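Local coordinates for protein, Family 18 Chitinase (Crocus vernus, PDB 3SIM) that probably binds chitin and hydrolyses its glycosidic bonds, as a plant chitinase of glycosyl hydrolase family 18 built on a TIM barrel, at residues 190-203 and 227-241. Residues are numbered along the deposited sequence; the frame is centred on the assembly and turned at random.
Sequences YDSSTSVDKFLGYY and GLPVDKGFFDAATSL
Phe-199 packs its ring against Leu-228 and Ala-237, taking Leu-228 CB against CD1 at 3.8 Å and the Ala-237 methyl against CD2. With CG anti to the backbone N (chi1 179°), the ring lies along Leu-228 CB and CD1, nearly perpendicular to the run of that side chain. Its far end, CZ, meets CE2 of Phe-234 at 4.2 Å, the two ring planes inclined at 80°. One turn on, Tyr-203 offers a ring face to Leu-241, whose CD1 sits 4.1 Å from the ring centroid while CD2 lies by Tyr-203 CD1. Leu-200 and Leu-241 run antiparallel alongside each other, their CD2 methyls 3.8 Å apart. At the helix start, Val-196 CG2 rests 3.7 Å from Gly-233 O. Helix segments 196-203 and 230-241 cross at -51°, their axes 9.4 Å apart at closest, as neighbouring outer helices of the TIM barrel; Phe-234, Tyr-203 and Leu-241 also touch Ile-217 of strand 215-220. Replacing Phe-199 by alanine is likely to leave Leu-228, Ala-237 and Phe-234 with a gap between them. The loops are tied by a backbone hydrogen bond from Gly-227 N to Tyr-190 O (2.8 Å). Cohesion between the helices is therefore essentially apolar, with directional bonding confined to the loop backbone.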
loop_
_atom_site.group_PDB
_atom_site.type_symbol
_atom_site.label_atom_id
_atom_site.label_comp_id
_atom_site.label_asym_id
_atom_site.label_seq_id
_atom_site.Cartn_x
_atom_site.Cartn_y
_atom_site.Cartn_z
ATOM N N TYR A 190 7.064 -14.018 3.072
ATOM C CA TYR A 190 7.391 -15.413 3.209
ATOM C C TYR A 190 8.776 -15.767 2.632
ATOM O O TYR A 190 9.327 -15.004 1.874
ATOM C CB TYR A 190 6.303 -16.260 2.596
ATOM C CG TYR A 190 4.939 -16.184 3.279
ATOM C CD1 TYR A 190 4.665 -16.914 4.412
ATOM C CD2 TYR A 190 3.920 -15.453 2.743
ATOM C CE1 TYR A 190 3.460 -16.875 4.989
ATOM C CE2 TYR A 190 2.727 -15.397 3.339
ATOM C CZ TYR A 190 2.503 -16.101 4.462
ATOM O OH TYR A 190 1.320 -16.063 5.020
ATOM N N ASP A 191 9.293 -16.942 2.966
ATOM C CA ASP A 191 10.603 -17.408 2.515
ATOM C C ASP A 191 10.701 -17.537 1.024
ATOM O O ASP A 191 9.764 -17.775 0.372
ATOM C CB ASP A 191 10.916 -18.828 2.953
ATOM C CG ASP A 191 11.089 -18.970 4.352
ATOM O OD1 ASP A 191 11.501 -18.041 5.049
ATOM O OD2 ASP A 191 10.758 -20.049 4.766
ATOM N N SER A 192 11.923 -17.434 0.547
ATOM C CA SER A 192 12.310 -17.578 -0.850
ATOM C C SER A 192 12.049 -18.997 -1.402
ATOM O O SER A 192 11.842 -19.171 -2.545
ATOM C CB SER A 192 13.760 -17.118 -1.049
ATOM O OG SER A 192 14.680 -17.990 -0.465
ATOM N N SER A 193 12.049 -19.965 -0.524
ATOM C CA SER A 193 11.695 -21.338 -0.826
ATOM C C SER A 193 10.198 -21.654 -1.107
ATOM O O SER A 193 9.887 -22.724 -1.538
ATOM C CB SER A 193 12.190 -22.230 0.278
ATOM O OG SER A 193 11.477 -22.018 1.463
ATOM N N THR A 194 9.298 -20.719 -0.831
ATOM C CA THR A 194 7.894 -20.996 -0.906
ATOM C C THR A 194 7.514 -21.514 -2.298
ATOM O O THR A 194 7.782 -20.892 -3.259
ATOM C CB THR A 194 7.100 -19.707 -0.659
ATOM O OG1 THR A 194 7.336 -19.235 0.639
ATOM C CG2 THR A 194 5.585 -19.907 -0.894
ATOM N N SER A 195 6.874 -22.663 -2.328
ATOM C CA SER A 195 6.356 -23.303 -3.537
ATOM C C SER A 195 5.003 -22.758 -3.977
ATOM O O SER A 195 4.396 -22.033 -3.279
ATOM C CB SER A 195 6.233 -24.794 -3.352
ATOM O OG SER A 195 5.263 -25.125 -2.428
ATOM N N VAL A 196 4.566 -23.201 -5.154
ATOM C CA VAL A 196 3.265 -22.852 -5.666
ATOM C C VAL A 196 2.161 -23.334 -4.722
ATOM O O VAL A 196 1.288 -22.618 -4.430
ATOM C CB VAL A 196 2.999 -23.388 -7.099
ATOM C CG1 VAL A 196 1.568 -23.347 -7.401
ATOM C CG2 VAL A 196 3.818 -22.638 -8.136
ATOM N N ASP A 197 2.255 -24.560 -4.237
ATOM C CA ASP A 197 1.268 -25.083 -3.313
ATOM C C ASP A 197 1.217 -24.358 -1.975
ATOM O O ASP A 197 0.187 -24.152 -1.478
ATOM C CB ASP A 197 1.327 -26.607 -3.087
ATOM C CG ASP A 197 0.045 -27.157 -2.340
ATOM O OD1 ASP A 197 -1.044 -27.092 -2.882
ATOM O OD2 ASP A 197 0.120 -27.630 -1.200
ATOM N N LYS A 198 2.362 -24.042 -1.418
ATOM C CA LYS A 198 2.461 -23.298 -0.201
ATOM C C LYS A 198 1.923 -21.856 -0.326
ATOM O O LYS A 198 1.237 -21.413 0.521
ATOM C CB LYS A 198 3.870 -23.325 0.331
ATOM C CG LYS A 198 4.244 -24.598 1.029
ATOM C CD LYS A 198 5.633 -24.617 1.444
ATOM C CE LYS A 198 6.058 -26.044 1.841
ATOM N NZ LYS A 198 7.326 -26.061 2.387
ATOM N N PHE A 199 2.202 -21.200 -1.442
ATOM C CA PHE A 199 1.683 -19.886 -1.676
ATOM C C PHE A 199 0.168 -19.921 -1.647
ATOM O O PHE A 199 -0.399 -19.159 -0.974
ATOM C CB PHE A 199 2.182 -19.315 -2.989
ATOM C CG PHE A 199 1.662 -17.942 -3.326
ATOM C CD1 PHE A 199 2.462 -16.844 -3.166
ATOM C CD2 PHE A 199 0.435 -17.747 -3.887
ATOM C CE1 PHE A 199 2.010 -15.583 -3.497
ATOM C CE2 PHE A 199 0.017 -16.534 -4.249
ATOM C CZ PHE A 199 0.790 -15.452 -4.048
ATOM N N LEU A 200 -0.424 -20.880 -2.328
ATOM C CA LEU A 200 -1.855 -21.032 -2.333
ATOM C C LEU A 200 -2.394 -21.297 -0.905
ATOM O O LEU A 200 -3.398 -20.788 -0.559
ATOM C CB LEU A 200 -2.327 -22.064 -3.367
ATOM C CG LEU A 200 -2.128 -21.752 -4.861
ATOM C CD1 LEU A 200 -2.217 -22.953 -5.752
ATOM C CD2 LEU A 200 -3.020 -20.686 -5.347
ATOM N N GLY A 201 -1.686 -22.092 -0.117
ATOM C CA GLY A 201 -2.009 -22.268 1.285
ATOM C C GLY A 201 -1.940 -20.959 2.089
ATOM O O GLY A 201 -2.785 -20.676 2.885
ATOM N N TYR A 202 -0.937 -20.161 1.804
ATOM C CA TYR A 202 -0.814 -18.845 2.439
ATOM C C TYR A 202 -1.969 -17.910 2.054
ATOM O O TYR A 202 -2.478 -17.249 2.877
ATOM C CB TYR A 202 0.555 -18.176 2.237
ATOM C CG TYR A 202 1.755 -18.903 2.828
ATOM C CD1 TYR A 202 1.663 -19.633 4.007
ATOM C CD2 TYR A 202 2.959 -18.890 2.185
ATOM C CE1 TYR A 202 2.735 -20.307 4.509
ATOM C CE2 TYR A 202 4.022 -19.558 2.678
ATOM C CZ TYR A 202 3.913 -20.255 3.838
ATOM O OH TYR A 202 4.992 -20.882 4.298
ATOM N N TYR A 203 -2.341 -17.908 0.791
ATOM C CA TYR A 203 -3.451 -17.131 0.323
ATOM C C TYR A 203 -4.771 -17.514 0.993
ATOM O O TYR A 203 -5.452 -16.674 1.472
ATOM C CB TYR A 203 -3.649 -17.172 -1.202
ATOM C CG TYR A 203 -4.872 -16.371 -1.553
ATOM C CD1 TYR A 203 -6.110 -16.932 -1.624
ATOM C CD2 TYR A 203 -4.791 -15.014 -1.655
ATOM C CE1 TYR A 203 -7.205 -16.163 -1.841
ATOM C CE2 TYR A 203 -5.850 -14.243 -1.883
ATOM C CZ TYR A 203 -7.068 -14.790 -1.982
ATOM O OH TYR A 203 -8.113 -13.992 -2.213
ATOM N N GLY A 227 9.512 -14.511 -0.850
ATOM C CA GLY A 227 8.313 -15.187 -1.292
ATOM C C GLY A 227 8.427 -16.033 -2.550
ATOM O O GLY A 227 9.490 -16.383 -2.921
ATOM N N LEU A 228 7.336 -16.259 -3.226
ATOM C CA LEU A 228 7.282 -16.962 -4.486
ATOM C C LEU A 228 7.541 -15.952 -5.629
ATOM O O LEU A 228 6.733 -15.169 -5.951
ATOM C CB LEU A 228 5.910 -17.566 -4.648
ATOM C CG LEU A 228 5.589 -18.734 -5.553
ATOM C CD1 LEU A 228 4.338 -18.613 -6.361
ATOM C CD2 LEU A 228 6.781 -19.282 -6.346
ATOM N N PRO A 229 8.687 -16.039 -6.243
ATOM C CA PRO A 229 9.096 -15.082 -7.252
ATOM C C PRO A 229 8.198 -15.029 -8.463
ATOM O O PRO A 229 7.674 -16.008 -8.924
ATOM C CB PRO A 229 10.490 -15.548 -7.622
ATOM C CG PRO A 229 10.908 -16.458 -6.497
ATOM C CD PRO A 229 9.671 -17.105 -6.104
ATOM N N VAL A 230 8.129 -13.821 -8.982
ATOM C CA VAL A 230 7.185 -13.423 -9.987
ATOM C C VAL A 230 7.280 -14.280 -11.193
ATOM O O VAL A 230 6.332 -14.518 -11.814
ATOM C CB VAL A 230 7.473 -12.091 -10.666
ATOM C CG1 VAL A 230 6.215 -11.449 -11.133
ATOM C CG2 VAL A 230 8.507 -11.221 -9.967
ATOM N N ASP A 231 8.471 -14.670 -11.542
ATOM C CA ASP A 231 8.663 -15.461 -12.699
ATOM C C ASP A 231 9.094 -16.869 -12.440
ATOM O O ASP A 231 9.601 -17.509 -13.311
ATOM C CB ASP A 231 9.576 -14.768 -13.692
ATOM C CG ASP A 231 10.957 -14.502 -13.178
ATOM O OD1 ASP A 231 11.431 -15.029 -12.194
ATOM O OD2 ASP A 231 11.581 -13.769 -13.852
ATOM N N LYS A 232 8.936 -17.290 -11.206
ATOM C CA LYS A 232 9.195 -18.658 -10.794
ATOM C C LYS A 232 7.981 -19.438 -10.208
ATOM O O LYS A 232 8.091 -20.273 -9.390
ATOM C CB LYS A 232 10.488 -18.773 -10.035
ATOM C CG LYS A 232 11.688 -18.486 -10.947
ATOM C CD LYS A 232 13.017 -18.511 -10.247
ATOM C CE LYS A 232 14.178 -18.706 -11.196
ATOM N NZ LYS A 232 14.770 -17.474 -11.588
ATOM N N GLY A 233 6.838 -19.135 -10.753
ATOM C CA GLY A 233 5.615 -19.802 -10.455
ATOM C C GLY A 233 4.514 -18.924 -9.886
ATOM O O GLY A 233 3.438 -19.372 -9.750
ATOM N N PHE A 234 4.783 -17.640 -9.678
ATOM C CA PHE A 234 3.754 -16.746 -9.193
ATOM C C PHE A 234 2.530 -16.766 -10.139
ATOM O O PHE A 234 1.458 -16.899 -9.695
ATOM C CB PHE A 234 4.264 -15.303 -9.054
ATOM C CG PHE A 234 3.184 -14.267 -8.756
ATOM C CD1 PHE A 234 2.583 -13.574 -9.768
ATOM C CD2 PHE A 234 2.855 -13.912 -7.480
ATOM C CE1 PHE A 234 1.679 -12.624 -9.516
ATOM C CE2 PHE A 234 1.896 -12.957 -7.260
ATOM C CZ PHE A 234 1.307 -12.361 -8.290
ATOM N N PHE A 235 2.757 -16.711 -11.426
ATOM C CA PHE A 235 1.687 -16.782 -12.411
ATOM C C PHE A 235 0.878 -18.094 -12.450
ATOM O O PHE A 235 -0.238 -18.066 -12.779
ATOM C CB PHE A 235 2.059 -16.202 -13.788
ATOM C CG PHE A 235 2.252 -14.721 -13.785
ATOM C CD1 PHE A 235 1.186 -13.890 -13.567
ATOM C CD2 PHE A 235 3.493 -14.153 -13.942
ATOM C CE1 PHE A 235 1.329 -12.586 -13.537
ATOM C CE2 PHE A 235 3.644 -12.810 -13.920
ATOM C CZ PHE A 235 2.548 -12.025 -13.700
ATOM N N ASP A 236 1.485 -19.217 -12.092
ATOM C CA ASP A 236 0.765 -20.467 -11.920
ATOM C C ASP A 236 -0.231 -20.450 -10.755
ATOM O O ASP A 236 -1.313 -20.867 -10.888
ATOM C CB ASP A 236 1.719 -21.641 -11.785
ATOM C CG ASP A 236 2.562 -21.828 -13.016
ATOM O OD1 ASP A 236 2.093 -21.530 -14.090
ATOM O OD2 ASP A 236 3.699 -22.202 -12.914
ATOM N N ALA A 237 0.212 -19.944 -9.629
ATOM C CA ALA A 237 -0.628 -19.709 -8.485
ATOM C C ALA A 237 -1.734 -18.681 -8.821
ATOM O O ALA A 237 -2.846 -18.872 -8.505
ATOM C CB ALA A 237 0.197 -19.261 -7.350
ATOM N N ALA A 238 -1.377 -17.630 -9.509
ATOM C CA ALA A 238 -2.318 -16.598 -9.869
ATOM C C ALA A 238 -3.404 -17.166 -10.798
ATOM O O ALA A 238 -4.534 -16.850 -10.671
ATOM C CB ALA A 238 -1.679 -15.474 -10.461
ATOM N N THR A 239 -2.976 -18.041 -11.681
ATOM C CA THR A 239 -3.877 -18.720 -12.582
ATOM C C THR A 239 -4.917 -19.621 -11.872
ATOM O O THR A 239 -6.031 -19.530 -12.183
ATOM C CB THR A 239 -3.138 -19.468 -13.719
ATOM O OG1 THR A 239 -2.512 -18.552 -14.568
ATOM C CG2 THR A 239 -4.073 -20.316 -14.544
ATOM N N SER A 240 -4.501 -20.389 -10.874
ATOM C CA SER A 240 -5.408 -21.181 -10.075
ATOM C C SER A 240 -6.416 -20.285 -9.336
ATOM O O SER A 240 -7.587 -20.576 -9.336
ATOM C CB SER A 240 -4.683 -22.034 -9.053
ATOM O OG SER A 240 -3.888 -22.989 -9.638
ATOM N N LEU A 241 -5.927 -19.191 -8.766
ATOM C CA LEU A 241 -6.785 -18.256 -8.138
ATOM C C LEU A 241 -7.809 -17.654 -9.105
ATOM O O LEU A 241 -8.934 -17.580 -8.764
ATOM C CB LEU A 241 -5.986 -17.213 -7.388
ATOM C CG LEU A 241 -5.234 -17.634 -6.132
ATOM C CD1 LEU A 241 -4.523 -16.504 -5.449
ATOM C CD2 LEU A 241 -6.087 -18.422 -5.181
#